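Local coordinates for protein Cys-Gly metallodipeptidase DUG1 (Saccharomyces cerevisiae, PDB 4G1P) that hydrolyses the dipeptide Cys-Gly as a zinc- or manganese-dependent M20-family peptidase and serves as the catalytic subunit of the glutathione-degrading complex, at residues K25-P30 / F119-D124; I123-G128 / L456-F461; R133-D138 / I452-D457; D200-G205 / G445-H450. One frame throughout, in Å; residues are numbered along the deposited sequence.

Contact 1: residues K25-P30 / F119-D124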
loop_
_atom_site.group_PDB
_atom_site.type_symbol
_atom_site.label_atom_id
_atom_site.label_comp_id
_atom_site.label_asym_id
_atom_site.label_seq_id
_atom_site.Cartn_x
_atom_site.Cartn_y
_atom_site.Cartn_z
ATOM N N LYS A 25 20.066 24.136 -3.107
ATOM C CA LYS A 25 20.975 23.067 -2.714
ATOM C C LYS A 25 20.353 22.207 -1.635
ATOM O O LYS A 25 20.399 20.974 -1.703
ATOM C CB LYS A 25 22.296 23.632 -2.208
ATOM C CG LYS A 25 23.214 24.133 -3.302
ATOM C CD LYS A 25 24.293 25.056 -2.751
ATOM C CE LYS A 25 25.132 25.632 -3.869
ATOM N NZ LYS A 25 24.289 25.771 -5.094
ATOM N N ALA A 26 19.766 22.880 -0.651
ATOM C CA ALA A 26 19.100 22.237 0.470
ATOM C C ALA A 26 17.963 21.314 0.021
ATOM O O ALA A 26 17.871 20.163 0.439
ATOM C CB ALA A 26 18.571 23.297 1.427
ATOM N N ILE A 27 17.100 21.842 -0.830
ATOM C CA ILE A 27 15.944 21.117 -1.311
ATOM C C ILE A 27 16.388 19.899 -2.131
ATOM O O ILE A 27 15.676 18.903 -2.211
ATOM C CB ILE A 27 15.034 22.077 -2.124
ATOM C CG1 ILE A 27 14.409 23.117 -1.192
ATOM C CG2 ILE A 27 13.958 21.340 -2.890
ATOM C CD1 ILE A 27 13.669 22.516 -0.022
ATOM N N GLN A 28 17.584 19.960 -2.710
ATOM C CA GLN A 28 18.057 18.874 -3.571
ATOM C C GLN A 28 18.520 17.650 -2.796
ATOM O O GLN A 28 18.556 16.555 -3.329
ATOM C CB GLN A 28 19.184 19.343 -4.478
ATOM C CG GLN A 28 18.843 19.253 -5.938
ATOM C CD GLN A 28 19.463 20.400 -6.739
ATOM O OE1 GLN A 28 18.771 21.099 -7.511
ATOM N NE2 GLN A 28 20.777 20.604 -6.553
ATOM N N ILE A 29 18.901 17.839 -1.543
ATOM C CA ILE A 29 19.265 16.707 -0.714
ATOM C C ILE A 29 17.997 16.154 -0.077
ATOM O O ILE A 29 17.401 16.798 0.784
ATOM C CB ILE A 29 20.235 17.124 0.372
ATOM C CG1 ILE A 29 21.351 17.975 -0.226
ATOM C CG2 ILE A 29 20.772 15.910 1.083
ATOM C CD1 ILE A 29 22.222 18.634 0.813
ATOM N N PRO A 30 17.569 14.961 -0.504
ATOM C CA PRO A 30 16.287 14.423 -0.045
ATOM C C PRO A 30 16.340 13.818 1.359
ATOM O O PRO A 30 16.282 12.603 1.497
ATOM C CB PRO A 30 15.986 13.335 -1.077
ATOM C CG PRO A 30 17.320 12.888 -1.536
ATOM C CD PRO A 30 18.214 14.086 -1.498
ATOM N N PHE A 119 12.323 16.866 -5.794
ATOM C CA PHE A 119 13.599 17.314 -5.234
ATOM C C PHE A 119 14.446 18.110 -6.200
ATOM O O PHE A 119 15.637 18.245 -6.003
ATOM C CB PHE A 119 14.393 16.163 -4.615
ATOM C CG PHE A 119 13.640 15.434 -3.545
ATOM C CD1 PHE A 119 13.638 15.900 -2.241
ATOM C CD2 PHE A 119 12.898 14.310 -3.848
ATOM C CE1 PHE A 119 12.934 15.240 -1.257
ATOM C CE2 PHE A 119 12.191 13.649 -2.871
ATOM C CZ PHE A 119 12.212 14.111 -1.571
ATOM N N LYS A 120 13.831 18.628 -7.249
ATOM C CA LYS A 120 14.467 19.669 -8.030
ATOM C C LYS A 120 13.658 20.920 -7.771
ATOM O O LYS A 120 12.530 21.027 -8.224
ATOM C CB LYS A 120 14.467 19.337 -9.525
ATOM C CG LYS A 120 15.159 18.029 -9.892
ATOM C CD LYS A 120 16.616 17.985 -9.418
ATOM C CE LYS A 120 17.571 18.620 -10.428
ATOM N NZ LYS A 120 18.923 18.890 -9.853
ATOM N N LEU A 121 14.218 21.858 -7.024
ATOM C CA LEU A 121 13.494 23.078 -6.696
ATOM C C LEU A 121 13.276 23.946 -7.938
ATOM O O LEU A 121 14.226 24.466 -8.507
ATOM C CB LEU A 121 14.249 23.886 -5.632
ATOM C CG LEU A 121 13.514 25.174 -5.260
ATOM C CD1 LEU A 121 12.321 24.833 -4.365
ATOM C CD2 LEU A 121 14.438 26.182 -4.614
ATOM N N VAL A 122 12.026 24.102 -8.351
ATOM C CA VAL A 122 11.709 24.971 -9.465
ATOM C C VAL A 122 11.286 26.334 -8.952
ATOM O O VAL A 122 10.295 26.446 -8.223
ATOM C CB VAL A 122 10.549 24.409 -10.288
ATOM C CG1 VAL A 122 10.022 25.472 -11.267
ATOM C CG2 VAL A 122 10.982 23.145 -11.010
ATOM N N ILE A 123 12.033 27.365 -9.340
ATOM C CA ILE A 123 11.767 28.729 -8.898
ATOM C C ILE A 123 11.231 29.561 -10.054
ATOM O O ILE A 123 11.935 29.795 -11.020
ATOM C CB ILE A 123 13.057 29.409 -8.384
ATOM C CG1 ILE A 123 13.610 28.655 -7.178
ATOM C CG2 ILE A 123 12.805 30.889 -8.066
ATOM C CD1 ILE A 123 14.728 29.371 -6.462
ATOM N N ASP A 124 9.990 30.011 -9.954
ATOM C CA ASP A 124 9.387 30.802 -11.020
ATOM C C ASP A 124 9.087 32.206 -10.508
ATOM O O ASP A 124 8.050 32.431 -9.883
ATOM C CB ASP A 124 8.101 30.132 -11.512
ATOM C CG ASP A 124 7.432 30.888 -12.660
ATOM O OD1 ASP A 124 7.874 32.005 -13.011
ATOM O OD2 ASP A 124 6.445 30.354 -13.216
HETATM O O HOH W 1 16.587 21.552 -6.155
HETATM O O HOH W 2 16.784 22.659 -9.751
#

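Contact 2: residues I123-G128 / L456-F461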
loop_
_atom_site.group_PDB
_atom_site.type_symbol
_atom_site.label_atom_id
_atom_site.label_comp_id
_atom_site.label_asym_id
_atom_site.label_seq_id
_atom_site.Cartn_x
_atom_site.Cartn_y
_atom_site.Cartn_z
ATOM N N ILE A 123 12.033 27.365 -9.340
ATOM C CA ILE A 123 11.767 28.729 -8.898
ATOM C C ILE A 123 11.231 29.561 -10.054
ATOM O O ILE A 123 11.935 29.795 -11.020
ATOM C CB ILE A 123 13.057 29.409 -8.384
ATOM C CG1 ILE A 123 13.610 28.655 -7.178
ATOM C CG2 ILE A 123 12.805 30.889 -8.066
ATOM C CD1 ILE A 123 14.728 29.371 -6.462
ATOM N N ASP A 124 9.990 30.011 -9.954
ATOM C CA ASP A 124 9.387 30.802 -11.020
ATOM C C ASP A 124 9.087 32.206 -10.508
ATOM O O ASP A 124 8.050 32.431 -9.883
ATOM C CB ASP A 124 8.101 30.132 -11.512
ATOM C CG ASP A 124 7.432 30.888 -12.660
ATOM O OD1 ASP A 124 7.874 32.005 -13.011
ATOM O OD2 ASP A 124 6.445 30.354 -13.216
ATOM N N GLU A 125 9.989 33.142 -10.801
ATOM C CA GLU A 125 9.855 34.522 -10.359
ATOM C C GLU A 125 8.718 35.251 -11.077
ATOM O O GLU A 125 8.233 36.278 -10.604
ATOM C CB GLU A 125 11.179 35.279 -10.518
ATOM C CG GLU A 125 12.250 34.812 -9.552
ATOM C CD GLU A 125 13.494 35.684 -9.570
ATOM O OE1 GLU A 125 14.415 35.390 -10.360
ATOM O OE2 GLU A 125 13.567 36.654 -8.775
ATOM N N ALA A 126 8.280 34.715 -12.212
ATOM C CA ALA A 126 7.162 35.315 -12.926
ATOM C C ALA A 126 5.832 35.017 -12.229
ATOM O O ALA A 126 5.011 35.913 -12.041
ATOM C CB ALA A 126 7.135 34.851 -14.357
ATOM N N LYS A 127 5.606 33.765 -11.845
ATOM C CA LYS A 127 4.414 33.462 -11.066
ATOM C C LYS A 127 4.649 33.783 -9.600
ATOM O O LYS A 127 3.699 33.941 -8.837
ATOM C CB LYS A 127 4.005 32.001 -11.204
ATOM C CG LYS A 127 3.529 31.608 -12.566
ATOM C CD LYS A 127 3.001 30.182 -12.525
ATOM C CE LYS A 127 2.723 29.619 -13.914
ATOM N NZ LYS A 127 3.032 28.162 -13.942
ATOM N N GLY A 128 5.920 33.858 -9.208
ATOM C CA GLY A 128 6.281 34.072 -7.820
ATOM C C GLY A 128 6.048 32.868 -6.924
ATOM O O GLY A 128 5.513 33.007 -5.822
ATOM N N LEU A 456 5.990 27.289 -2.111
ATOM C CA LEU A 456 6.138 28.436 -1.232
ATOM C C LEU A 456 6.072 29.656 -2.126
ATOM O O LEU A 456 6.851 29.771 -3.067
ATOM C CB LEU A 456 7.468 28.404 -0.480
ATOM C CG LEU A 456 7.633 29.556 0.530
ATOM C CD1 LEU A 456 6.445 29.599 1.466
ATOM C CD2 LEU A 456 8.939 29.443 1.331
ATOM N N ASP A 457 5.127 30.551 -1.865
ATOM C CA ASP A 457 5.039 31.769 -2.652
ATOM C C ASP A 457 6.209 32.659 -2.276
ATOM O O ASP A 457 6.539 32.791 -1.100
ATOM C CB ASP A 457 3.714 32.479 -2.409
ATOM C CG ASP A 457 2.522 31.627 -2.794
ATOM O OD1 ASP A 457 2.160 31.590 -3.993
ATOM O OD2 ASP A 457 1.947 30.987 -1.888
ATOM N N ILE A 458 6.853 33.244 -3.281
ATOM C CA ILE A 458 8.022 34.088 -3.055
ATOM C C ILE A 458 7.655 35.299 -2.187
ATOM O O ILE A 458 8.476 35.782 -1.400
ATOM C CB ILE A 458 8.689 34.520 -4.387
ATOM C CG1 ILE A 458 9.108 33.286 -5.184
ATOM C CG2 ILE A 458 9.908 35.363 -4.137
ATOM C CD1 ILE A 458 9.831 33.595 -6.476
ATOM N N SER A 459 6.409 35.755 -2.304
ATOM C CA SER A 459 5.932 36.870 -1.486
ATOM C C SER A 459 5.940 36.522 -0.010
ATOM O O SER A 459 6.258 37.362 0.820
ATOM C CB SER A 459 4.541 37.331 -1.916
ATOM O OG SER A 459 3.582 36.330 -1.650
ATOM N N ASN A 460 5.606 35.276 0.314
ATOM C CA ASN A 460 5.688 34.802 1.702
ATOM C C ASN A 460 7.122 34.545 2.138
ATOM O O ASN A 460 7.482 34.738 3.300
ATOM C CB ASN A 460 4.861 33.538 1.890
ATOM C CG ASN A 460 3.379 33.811 1.826
ATOM O OD1 ASN A 460 2.842 34.120 0.758
ATOM N ND2 ASN A 460 2.703 33.694 2.966
ATOM N N PHE A 461 7.939 34.110 1.192
ATOM C CA PHE A 461 9.337 33.870 1.471
ATOM C C PHE A 461 9.991 35.191 1.848
ATOM O O PHE A 461 10.543 35.326 2.937
ATOM C CB PHE A 461 10.019 33.234 0.261
ATOM C CG PHE A 461 11.422 32.829 0.510
ATOM C CD1 PHE A 461 11.788 32.299 1.730
ATOM C CD2 PHE A 461 12.390 32.982 -0.476
ATOM C CE1 PHE A 461 13.103 31.930 1.980
ATOM C CE2 PHE A 461 13.712 32.604 -0.244
ATOM C CZ PHE A 461 14.066 32.074 0.984
HETATM O O HOH W 3 4.826 35.464 -4.559
#

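Contact 3: residues R133-D138 / I452-D457. With ZN (zinc ion), chain B.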
loop_
_atom_site.group_PDB
_atom_site.type_symbol
_atom_site.label_atom_id
_atom_site.label_comp_id
_atom_site.label_asym_id
_atom_site.label_seq_id
_atom_site.Cartn_x
_atom_site.Cartn_y
_atom_site.Cartn_z
ATOM N N ARG A 133 9.540 19.619 -2.650
ATOM C CA ARG A 133 9.232 18.987 -1.368
ATOM C C ARG A 133 10.081 19.590 -0.259
ATOM O O ARG A 133 11.302 19.613 -0.352
ATOM C CB ARG A 133 9.467 17.471 -1.413
ATOM C CG ARG A 133 9.529 16.817 -0.028
ATOM C CD ARG A 133 8.187 16.939 0.730
ATOM N NE ARG A 133 7.213 15.917 0.332
ATOM C CZ ARG A 133 5.966 16.162 -0.062
ATOM N NH1 ARG A 133 5.514 17.404 -0.131
ATOM N NH2 ARG A 133 5.166 15.162 -0.389
ATOM N N GLY A 134 9.432 20.067 0.794
ATOM C CA GLY A 134 10.144 20.608 1.932
ATOM C C GLY A 134 10.325 22.109 1.869
ATOM O O GLY A 134 10.879 22.710 2.798
ATOM N N VAL A 135 9.850 22.727 0.793
ATOM C CA VAL A 135 10.089 24.150 0.616
ATOM C C VAL A 135 9.312 25.006 1.628
ATOM O O VAL A 135 9.807 26.030 2.079
ATOM C CB VAL A 135 9.886 24.618 -0.843
ATOM C CG1 VAL A 135 8.414 24.734 -1.195
ATOM C CG2 VAL A 135 10.595 25.941 -1.051
ATOM N N THR A 136 8.119 24.561 2.015
ATOM C CA THR A 136 7.394 25.218 3.100
ATOM C C THR A 136 7.487 24.445 4.423
ATOM O O THR A 136 7.378 25.026 5.493
ATOM C CB THR A 136 5.907 25.477 2.747
ATOM O OG1 THR A 136 5.400 26.534 3.561
ATOM C CG2 THR A 136 5.058 24.245 2.990
ATOM N N ASP A 137 7.708 23.139 4.348
ATOM C CA ASP A 137 7.678 22.293 5.529
ATOM C C ASP A 137 8.908 21.403 5.505
ATOM O O ASP A 137 8.825 20.262 5.040
ATOM C CB ASP A 137 6.392 21.452 5.505
ATOM C CG ASP A 137 6.259 20.513 6.699
ATOM O OD1 ASP A 137 7.021 20.645 7.672
ATOM O OD2 ASP A 137 5.365 19.637 6.668
ATOM N N ASP A 138 10.045 21.889 6.010
ATOM C CA ASP A 138 10.171 23.136 6.764
ATOM C C ASP A 138 11.473 23.841 6.362
ATOM O O ASP A 138 11.986 24.681 7.093
ATOM C CB ASP A 138 10.218 22.807 8.269
ATOM C CG ASP A 138 10.200 24.058 9.178
ATOM O OD1 ASP A 138 9.426 25.013 8.920
ATOM O OD2 ASP A 138 10.964 24.075 10.163
ATOM N N ILE A 452 1.249 16.631 -2.908
ATOM C CA ILE A 452 1.975 16.847 -4.162
ATOM C C ILE A 452 2.072 18.330 -4.471
ATOM O O ILE A 452 1.195 19.107 -4.075
ATOM C CB ILE A 452 1.298 16.177 -5.374
ATOM C CG1 ILE A 452 -0.180 16.565 -5.436
ATOM C CG2 ILE A 452 1.482 14.655 -5.344
ATOM C CD1 ILE A 452 -0.853 16.174 -6.723
ATOM N N ASN A 453 3.139 18.704 -5.181
ATOM C CA ASN A 453 3.347 20.075 -5.636
ATOM C C ASN A 453 3.472 21.085 -4.492
ATOM O O ASN A 453 2.931 22.180 -4.582
ATOM C CB ASN A 453 2.226 20.516 -6.595
ATOM C CG ASN A 453 2.130 19.640 -7.841
ATOM O OD1 ASN A 453 3.134 19.325 -8.475
ATOM N ND2 ASN A 453 0.914 19.248 -8.194
ATOM N N GLU A 454 4.170 20.708 -3.422
ATOM C CA GLU A 454 4.397 21.607 -2.298
ATOM C C GLU A 454 5.076 22.882 -2.790
ATOM O O GLU A 454 6.111 22.836 -3.467
ATOM C CB GLU A 454 5.261 20.935 -1.231
ATOM C CG GLU A 454 5.359 21.716 0.072
ATOM C CD GLU A 454 6.429 21.181 1.009
ATOM O OE1 GLU A 454 6.606 19.949 1.059
ATOM O OE2 GLU A 454 7.106 21.988 1.690
ATOM N N LYS A 455 4.483 24.019 -2.459
ATOM C CA LYS A 455 4.940 25.299 -2.973
ATOM C C LYS A 455 5.170 26.285 -1.836
ATOM O O LYS A 455 4.632 26.131 -0.737
ATOM C CB LYS A 455 3.897 25.885 -3.917
ATOM C CG LYS A 455 3.029 26.981 -3.271
ATOM C CD LYS A 455 1.545 26.667 -3.412
ATOM C CE LYS A 455 0.669 27.882 -3.129
ATOM N NZ LYS A 455 0.777 28.363 -1.732
ATOM N N LEU A 456 5.990 27.289 -2.111
ATOM C CA LEU A 456 6.138 28.436 -1.232
ATOM C C LEU A 456 6.072 29.656 -2.126
ATOM O O LEU A 456 6.851 29.771 -3.067
ATOM C CB LEU A 456 7.468 28.404 -0.480
ATOM C CG LEU A 456 7.633 29.556 0.530
ATOM C CD1 LEU A 456 6.445 29.599 1.466
ATOM C CD2 LEU A 456 8.939 29.443 1.331
ATOM N N ASP A 457 5.127 30.551 -1.865
ATOM C CA ASP A 457 5.039 31.769 -2.652
ATOM C C ASP A 457 6.209 32.659 -2.276
ATOM O O ASP A 457 6.539 32.791 -1.100
ATOM C CB ASP A 457 3.714 32.479 -2.409
ATOM C CG ASP A 457 2.522 31.627 -2.794
ATOM O OD1 ASP A 457 2.160 31.590 -3.993
ATOM O OD2 ASP A 457 1.947 30.987 -1.888
HETATM ZN ZN ZN B . 5.457 18.087 7.964
#

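Contact 4: residues D200-G205 / G445-H450. With ZN (zinc ion), chain B; GLY (glycine), chain D; CYS (cysteine), chain E.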
loop_
_atom_site.group_PDB
_atom_site.type_symbol
_atom_site.label_atom_id
_atom_site.label_comp_id
_atom_site.label_asym_id
_atom_site.label_seq_id
_atom_site.Cartn_x
_atom_site.Cartn_y
_atom_site.Cartn_z
ATOM N N ASP A 200 6.985 27.103 11.540
ATOM C CA ASP A 200 6.742 25.742 11.101
ATOM C C ASP A 200 5.257 25.478 10.908
ATOM O O ASP A 200 4.769 24.383 11.174
ATOM C CB ASP A 200 7.301 24.766 12.132
ATOM C CG ASP A 200 7.742 23.446 11.517
ATOM O OD1 ASP A 200 7.572 23.246 10.297
ATOM O OD2 ASP A 200 8.256 22.593 12.263
ATOM N N ASN A 201 4.533 26.497 10.472
ATOM C CA ASN A 201 3.151 26.325 10.066
ATOM C C ASN A 201 2.816 27.370 9.027
ATOM O O ASN A 201 3.714 27.892 8.392
ATOM C CB ASN A 201 2.199 26.372 11.263
ATOM C CG ASN A 201 2.142 27.735 11.917
ATOM O OD1 ASN A 201 3.173 28.382 12.134
ATOM N ND2 ASN A 201 0.927 28.188 12.221
ATOM N N TYR A 202 1.534 27.680 8.852
ATOM C CA TYR A 202 1.080 28.449 7.688
ATOM C C TYR A 202 -0.007 29.411 8.082
ATOM O O TYR A 202 -0.624 29.248 9.132
ATOM C CB TYR A 202 0.534 27.492 6.617
ATOM C CG TYR A 202 1.257 26.179 6.667
ATOM C CD1 TYR A 202 0.812 25.150 7.498
ATOM C CD2 TYR A 202 2.435 25.992 5.957
ATOM C CE1 TYR A 202 1.511 23.957 7.588
ATOM C CE2 TYR A 202 3.131 24.806 6.037
ATOM C CZ TYR A 202 2.671 23.790 6.850
ATOM O OH TYR A 202 3.376 22.605 6.935
ATOM N N TRP A 203 -0.250 30.400 7.225
ATOM C CA TRP A 203 -1.412 31.265 7.362
ATOM C C TRP A 203 -2.619 30.380 7.286
ATOM O O TRP A 203 -2.574 29.307 6.690
ATOM C CB TRP A 203 -1.508 32.252 6.204
ATOM C CG TRP A 203 -0.438 33.264 6.151
ATOM C CD1 TRP A 203 0.584 33.425 7.037
ATOM C CD2 TRP A 203 -0.274 34.278 5.154
ATOM N NE1 TRP A 203 1.382 34.476 6.650
ATOM C CE2 TRP A 203 0.877 35.016 5.496
ATOM C CE3 TRP A 203 -0.983 34.629 4.004
ATOM C CZ2 TRP A 203 1.327 36.091 4.735
ATOM C CZ3 TRP A 203 -0.533 35.693 3.248
ATOM C CH2 TRP A 203 0.611 36.413 3.619
ATOM N N LEU A 204 -3.709 30.839 7.870
ATOM C CA LEU A 204 -4.972 30.126 7.786
ATOM C C LEU A 204 -5.431 29.961 6.334
ATOM O O LEU A 204 -5.885 28.894 5.915
ATOM C CB LEU A 204 -6.019 30.905 8.574
ATOM C CG LEU A 204 -7.446 30.398 8.471
ATOM C CD1 LEU A 204 -7.495 29.025 9.084
ATOM C CD2 LEU A 204 -8.362 31.374 9.194
ATOM N N GLY A 205 -5.318 31.039 5.575
ATOM C CA GLY A 205 -5.823 31.079 4.221
ATOM C C GLY A 205 -4.691 31.546 3.351
ATOM O O GLY A 205 -3.529 31.269 3.656
ATOM N N GLY A 445 -1.856 28.609 3.593
ATOM C CA GLY A 445 -2.521 27.380 3.988
ATOM C C GLY A 445 -2.794 26.434 2.837
ATOM O O GLY A 445 -3.368 25.365 3.036
ATOM N N ASP A 446 -2.406 26.835 1.629
ATOM C CA ASP A 446 -2.582 25.992 0.456
ATOM C C ASP A 446 -1.236 25.608 -0.144
ATOM O O ASP A 446 -1.132 25.336 -1.335
ATOM C CB ASP A 446 -3.467 26.681 -0.586
ATOM C CG ASP A 446 -2.779 27.858 -1.285
ATOM O OD1 ASP A 446 -1.723 28.325 -0.816
ATOM O OD2 ASP A 446 -3.319 28.332 -2.308
ATOM N N ASP A 447 -0.209 25.599 0.691
ATOM C CA ASP A 447 1.142 25.325 0.234
ATOM C C ASP A 447 1.333 23.851 -0.162
ATOM O O ASP A 447 2.279 23.493 -0.853
ATOM C CB ASP A 447 2.156 25.777 1.302
ATOM C CG ASP A 447 2.406 27.281 1.262
ATOM O OD1 ASP A 447 1.681 27.972 0.532
ATOM O OD2 ASP A 447 3.325 27.778 1.946
ATOM N N GLY A 448 0.414 23.000 0.271
ATOM C CA GLY A 448 0.462 21.601 -0.089
ATOM C C GLY A 448 1.442 20.789 0.738
ATOM O O GLY A 448 1.976 19.798 0.252
ATOM N N ALA A 449 1.692 21.187 1.981
ATOM C CA ALA A 449 2.545 20.373 2.838
ATOM C C ALA A 449 1.977 18.953 2.960
ATOM O O ALA A 449 0.765 18.768 3.072
ATOM C CB ALA A 449 2.709 21.010 4.206
ATOM N N HIS A 450 2.872 17.966 2.910
ATOM C CA HIS A 450 2.529 16.545 3.004
ATOM C C HIS A 450 1.748 16.079 1.784
ATOM O O HIS A 450 1.105 15.026 1.810
ATOM C CB HIS A 450 1.740 16.243 4.282
ATOM C CG HIS A 450 2.514 16.475 5.538
ATOM N ND1 HIS A 450 2.177 15.888 6.739
ATOM C CD2 HIS A 450 3.608 17.232 5.783
ATOM C CE1 HIS A 450 3.032 16.268 7.668
ATOM N NE2 HIS A 450 3.909 17.090 7.116
HETATM ZN ZN ZN B . 5.457 18.087 7.964
HETATM N N GLY D . 3.523 18.916 9.473
HETATM C CA GLY D . 4.671 18.376 10.175
HETATM C C GLY D . 4.099 17.444 11.208
HETATM O O GLY D . 4.069 17.752 12.396
HETATM N N CYS E . 3.618 16.302 10.730
HETATM C CA CYS E . 2.772 15.423 11.512
HETATM C C CYS E . 1.421 16.106 11.739
HETATM O O CYS E . 1.355 17.229 12.240
HETATM C CB CYS E . 3.453 15.042 12.829
HETATM S SG CYS E . 2.526 13.923 13.834
#

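Contact 1: residues K25-P30 / F119-D124
Phe-119 packs against the end of helix 16-28 and the turn that follows it. CB of Pro-30 sits over one face of the ring, 3.7 Å from the centroid of Phe-119, in a CH-pi contact. The carbonyl O of Ile-27 lies in the ring plane at the edge, 3.6 Å from CD1 of Phe-119. The ring is thus met on a face by proline and along its rim by a backbone oxygen.

The side chain of Ile-27 meets Leu-121. Its CG2 reaches CB of Leu-121 at 3.8 Å. With CG2 anti to the backbone N, this branch faces Leu-121, just before strand 122-124, while Val-135 of helix 135-154 also touches Leu-121.

Gln-28 adds the polar part. CG of Gln-28 lies 3.4 Å from the carbonyl O of Phe-119. A bend at chi2 (145°) brings OE1 of Gln-28 to NZ of Lys-120, from which it accepts a weak hydrogen bond at 3.2 Å.

The chemistry is mainly apolar. The direct polar link is weak, so shape fit of Phe-119, Ile-27 and Pro-30 probably matters more than hydrogen bonding in joining helix 16-28 to the loop that leads into strand 122-124.

Contact 2: residues I123-G128 / L456-F461
Ile-458 directs its side chain at Gly-128 and the turn before it. CG1 of Ile-458 is 3.5 Å from the carbonyl C of Gly-128. CG1 is anti to the carbonyl carbon of its own residue (chi1 -59°), and the chain runs on extended. This carries CD1 over the glycine, 3.8 Å from CA of Gly-128.

CD1 then reaches Glu-125. The two side chains meet at a slant, with CG of Glu-125 4.1 Å from CD1 of Ile-458. The aliphatic part of the glutamate does the touching. CG2 of Ile-123 lies a little farther off, at the edge of the same patch.

The backbones are joined by one direct bond. N of Ile-458 donates to O of Gly-128 at 2.9 Å in a nearly straight bond (166°). The donor stands above the carbonyl plane. The same oxygen accepts from a water, which in turn accepts from N of Ser-459. Two first-turn amides of the helix are therefore tied to one carbonyl, one directly and one through water.

OD1 of Asp-124 accepts from N of Lys-127 at 3.1 Å, an Asx motif in the turn. Asp-457, just before the helix, pairs instead with Lys-455 and Arg-444.

The contact lies where the three-stranded antiparallel sheet meets helix 458-477. The turn between strands 122-124 and 129-131 borders the first turn of that helix, and helix 16-28 packs on Ile-123 and Glu-125.

Contact 3: residues R133-D138 / I452-D457
Glu-454 places its carboxylate in a ring of donors from residues 133-137. Its CG is anti to the backbone N (chi1 -171°) and the chain beyond is extended, which carries the carboxylate across to the start of helix 135-154.

Four hydrogen bonds grip the two oxygens. N of Gly-134 donates to OE1 of Glu-454 at 2.8 Å, almost straight (172°) but from above the carboxylate plane. The other oxygen, OE2 of Glu-454, takes N of Thr-136 at 2.8 Å on its anti lone pair. N of Asp-137 comes to OE2 of Glu-454 on the syn side at 3.0 Å, tilted out of the plane.

The fourth bond is also a salt bridge. NH1 of Arg-133 meets OE1 of Glu-454 at 3.0 Å, on the anti lone pair of OE1. Guanidinium and carboxylate are nearly coplanar. Arg-133 is held further by the carbonyls of Ser-451 and Pro-107.

Apolar contacts lie beside this cluster. CG1 of Val-135 rests 3.9 Å from CB of Leu-456, and CD2 of Leu-456 approaches the carbonyl O of Val-135. The methyl CG2 of Thr-136 lies against OE2 of Glu-454, while its hydroxyl bonds to Asp-447.

Asp-137 binds zinc through OD2 at 2.0 Å, and a cis peptide bond follows it. It bridges the two metals of this M20 peptidase. The amides and arginine would be expected to stabilise the buried carboxylate of Glu-454 as an anion. Glu-454 also holds N of Asp-137, which is consistent with a second-shell role in positioning the backbone of the bridging ligand.

Contact 4: residues D200-G205 / G445-H450
The backbone N of Gly-445 donates to the carbonyl O of Gly-205 at 3.1 Å. The bond is nearly straight (171°), though the donor stands above the carbonyl plane. It is the one direct hydrogen bond between segments 200-205 and 445-450; just outside them, Trp-203 also bonds through its backbone to Gly-443. CA of Gly-445 lies 4.2 Å from the carbonyl O of Leu-204.

Tyr-202 carries the rest of the contact. Its CG is anti to the carbonyl carbon of its own residue. CB of Tyr-202 lies 4.0 Å from N of Gly-445. From there the side chain runs along the 445-450 loop. At the far end, CZ of Tyr-202 is 3.8 Å from CB of Ala-449. The ring also passes Asp-447, whose carboxylate is held by Lys-455 and Thr-136. Tyr-202 also touches Asp-137 and, across the dimer interface, Ile-236 of the second subunit.

Ala-449 leads directly to His-450. NE2 of His-450 binds zinc at 2.0 Å, and Asp-137 and Glu-172 share this metal. The amino N of the bound glycine lies 2.6 Å from the same zinc. C of this glycine and N of the bound cysteine are 1.3 Å apart, a peptide-bonding distance. That linking N faces the edge of the His-450 ring, near its plane. At the start of the other loop, Asp-200 binds the second zinc.

Each loop therefore supplies a ligand to a different metal of the dinuclear centre. The glycine-to-glycine bond joins the loops well away from the metals, whereas the packing of Tyr-202 on Ala-449 joins them beside His-450.

How the contacts relate
Following the chain from the N terminus, contact 1 is met first, at the end of helix 16-28, and closes a loop of 88 residues onto the approach to strand 122-124. Contact 2 begins on that strand, sharing Ile-123 and Asp-124, and reaches far along the chain to helix 458-477. Contact 3 opens after contact 1 has closed and ends, like contact 2, on strand 455-457. Contact 4 is nested inside the long loops closed by contacts 2 and 3. Contact 1 touches contact 3 where Ile-27 and Leu-121 pack on residues 133-135. Contacts 3 and 4 meet through Lys-455 with Asp-446 and Asp-447, and at the zinc. Together they link the small antiparallel sheet to the metal centre.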